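Local atomic coordinates of GP37 (Pseudomonas phage phikz, PDB entry 5FT0), a protein that probably inhibits the bacterial ribonuclease RNase E, and with it the RNA degradosome, during phage infection. Residues E175-Y180 / V209-E214. Residues are numbered along the deposited sequence; the frame is centred on the assembly and turned at random.
With ARG (arginine), chain C.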
loop_
_atom_site.group_PDB
_atom_site.type_symbol
_atom_site.label_atom_id
_atom_site.label_comp_id
_atom_site.label_asym_id
_atom_site.label_seq_id
_atom_site.Cartn_x
_atom_site.Cartn_y
_atom_site.Cartn_z
ATOM N N GLU A 175 23.296 10.994 -17.249
ATOM C CA GLU A 175 23.456 9.971 -18.275
ATOM C C GLU A 175 22.170 9.183 -18.489
ATOM O O GLU A 175 21.924 8.691 -19.597
ATOM C CB GLU A 175 24.603 9.029 -17.908
ATOM C CG GLU A 175 25.979 9.677 -17.974
ATOM C CD GLU A 175 26.319 10.182 -19.366
ATOM O OE1 GLU A 175 26.133 9.421 -20.342
ATOM O OE2 GLU A 175 26.769 11.343 -19.486
ATOM N N LEU A 176 21.346 9.041 -17.445
ATOM C CA LEU A 176 20.054 8.381 -17.608
ATOM C C LEU A 176 19.155 9.180 -18.542
ATOM O O LEU A 176 18.558 8.628 -19.476
ATOM C CB LEU A 176 19.387 8.190 -16.246
ATOM C CG LEU A 176 17.916 7.759 -16.253
ATOM C CD1 LEU A 176 17.762 6.390 -16.892
ATOM C CD2 LEU A 176 17.351 7.754 -14.839
ATOM N N ILE A 177 19.051 10.490 -18.307
ATOM C CA ILE A 177 18.280 11.355 -19.194
ATOM C C ILE A 177 18.845 11.305 -20.605
ATOM O O ILE A 177 18.098 11.197 -21.586
ATOM C CB ILE A 177 18.258 12.795 -18.647
ATOM C CG1 ILE A 177 17.612 12.831 -17.260
ATOM C CG2 ILE A 177 17.540 13.731 -19.616
ATOM C CD1 ILE A 177 16.223 12.235 -17.218
ATOM N N LEU A 178 20.172 11.381 -20.727
ATOM C CA LEU A 178 20.815 11.364 -22.037
ATOM C C LEU A 178 20.501 10.076 -22.788
ATOM O O LEU A 178 20.201 10.099 -23.987
ATOM C CB LEU A 178 22.325 11.531 -21.868
ATOM C CG LEU A 178 23.071 12.440 -22.845
ATOM C CD1 LEU A 178 22.641 13.888 -22.658
ATOM C CD2 LEU A 178 24.574 12.290 -22.654
ATOM N N ALA A 179 20.558 8.939 -22.089
ATOM C CA ALA A 179 20.282 7.654 -22.722
ATOM C C ALA A 179 18.871 7.613 -23.298
ATOM O O ALA A 179 18.664 7.172 -24.435
ATOM C CB ALA A 179 20.488 6.523 -21.715
ATOM N N TYR A 180 17.884 8.071 -22.523
ATOM C CA TYR A 180 16.522 8.145 -23.036
ATOM C C TYR A 180 16.416 9.163 -24.161
ATOM O O TYR A 180 15.695 8.941 -25.141
ATOM C CB TYR A 180 15.548 8.485 -21.906
ATOM C CG TYR A 180 15.067 7.270 -21.157
ATOM C CD1 TYR A 180 15.826 6.714 -20.137
ATOM C CD2 TYR A 180 13.869 6.657 -21.493
ATOM C CE1 TYR A 180 15.396 5.592 -19.460
ATOM C CE2 TYR A 180 13.430 5.535 -20.822
ATOM C CZ TYR A 180 14.199 5.004 -19.807
ATOM O OH TYR A 180 13.765 3.886 -19.136
ATOM N N VAL A 209 11.220 18.256 -12.060
ATOM C CA VAL A 209 11.643 18.437 -13.443
ATOM C C VAL A 209 11.135 17.245 -14.244
ATOM O O VAL A 209 11.395 16.089 -13.886
ATOM C CB VAL A 209 13.169 18.578 -13.562
ATOM C CG1 VAL A 209 13.560 18.848 -15.003
ATOM C CG2 VAL A 209 13.672 19.691 -12.656
ATOM N N TYR A 210 10.410 17.525 -15.320
ATOM C CA TYR A 210 9.827 16.497 -16.169
ATOM C C TYR A 210 10.575 16.445 -17.492
ATOM O O TYR A 210 10.738 17.472 -18.159
ATOM C CB TYR A 210 8.341 16.768 -16.415
ATOM C CG TYR A 210 7.478 16.616 -15.182
ATOM C CD1 TYR A 210 7.454 17.599 -14.200
ATOM C CD2 TYR A 210 6.677 15.495 -15.007
ATOM C CE1 TYR A 210 6.668 17.464 -13.071
ATOM C CE2 TYR A 210 5.884 15.352 -13.883
ATOM C CZ TYR A 210 5.884 16.341 -12.917
ATOM O OH TYR A 210 5.098 16.207 -11.795
ATOM N N PHE A 211 11.026 15.251 -17.865
ATOM C CA PHE A 211 11.663 15.000 -19.153
ATOM C C PHE A 211 10.733 14.103 -19.959
ATOM O O PHE A 211 10.606 12.910 -19.661
ATOM C CB PHE A 211 13.035 14.347 -18.978
ATOM C CG PHE A 211 13.959 15.097 -18.058
ATOM C CD1 PHE A 211 13.929 14.879 -16.690
ATOM C CD2 PHE A 211 14.867 16.013 -18.563
ATOM C CE1 PHE A 211 14.781 15.564 -15.846
ATOM C CE2 PHE A 211 15.720 16.700 -17.723
ATOM C CZ PHE A 211 15.678 16.475 -16.363
ATOM N N SER A 212 10.088 14.669 -20.973
ATOM C CA SER A 212 9.123 13.939 -21.780
ATOM C C SER A 212 9.676 13.677 -23.175
ATOM O O SER A 212 10.503 14.436 -23.690
ATOM C CB SER A 212 7.800 14.700 -21.874
ATOM O OG SER A 212 7.156 14.722 -20.615
ATOM N N PHE A 213 9.209 12.588 -23.782
ATOM C CA PHE A 213 9.723 12.135 -25.064
ATOM C C PHE A 213 8.580 11.606 -25.914
ATOM O O PHE A 213 7.598 11.066 -25.397
ATOM C CB PHE A 213 10.786 11.042 -24.889
ATOM C CG PHE A 213 11.893 11.421 -23.947
ATOM C CD1 PHE A 213 12.984 12.147 -24.394
ATOM C CD2 PHE A 213 11.842 11.051 -22.615
ATOM C CE1 PHE A 213 14.001 12.498 -23.531
ATOM C CE2 PHE A 213 12.859 11.398 -21.745
ATOM C CZ PHE A 213 13.938 12.123 -22.204
ATOM N N GLU A 214 8.722 11.770 -27.227
ATOM C CA GLU A 214 7.772 11.258 -28.204
ATOM C C GLU A 214 8.533 10.391 -29.191
ATOM O O GLU A 214 9.540 10.831 -29.755
ATOM C CB GLU A 214 7.058 12.396 -28.941
ATOM C CG GLU A 214 6.352 13.385 -28.034
ATOM C CD GLU A 214 5.940 14.647 -28.769
ATOM O OE1 GLU A 214 4.869 14.642 -29.407
ATOM O OE2 GLU A 214 6.691 15.645 -28.714
HETATM N N ARG C . 6.522 13.807 -32.451
HETATM C CA ARG C . 5.967 14.026 -33.780
HETATM C C ARG C . 6.797 15.050 -34.549
HETATM O O ARG C . 7.355 15.981 -33.969
HETATM C CB ARG C . 4.514 14.482 -33.675
HETATM C CG ARG C . 4.338 15.716 -32.808
HETATM C CD ARG C . 2.880 16.009 -32.529
HETATM N NE ARG C . 2.730 17.264 -31.797
HETATM C CZ ARG C . 2.821 17.374 -30.475
HETATM N NH1 ARG C . 3.058 16.302 -29.733
HETATM N NH2 ARG C . 2.674 18.558 -29.896
HETATM O OXT ARG C . 6.935 14.969 -35.769
#
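Ile-177 of helix 158-187 lies across one face of the Phe-211 ring, the two side chains crossing at about a right angle. Ile-177 CD1 makes a CH-pi contact 3.8 Å from the Phe-211 ring centroid and 22° off the normal. With CG2 anti to the backbone N (chi1 of CG1 -60°), the second branch reaches the CD2/CE2 side of the same face, Ile-177 CG2 to Phe-211 CD2 being 3.7 Å. Phe-161 touches both residues.

Two residues on in the strand, and about one helical turn on, Phe-213 meets Tyr-180. Tyr-180 CB is 4.0 Å from Phe-213 CE2, and the main-chain carbonyl of Tyr-180 lies over one face, toward the rim. The Tyr-180 ring leads away to meet Phe-225, while Phe-184 meets the Phe-213 ring.

No hydrogen bond joins the segments; the contact is apolar and buried. Beyond it, Glu-214 OE1 accepts a hydrogen bond from NH1 of the bound arginine, though its 2.5 Å length is doubtful, and lies close to the like-charged OE2 of Glu-222.

The segment axes run nearly parallel (18°), 10.1 Å apart at closest approach: a helix layered on an antiparallel sheet, an alpha+beta arrangement, with the arginine pocket at Glu-214.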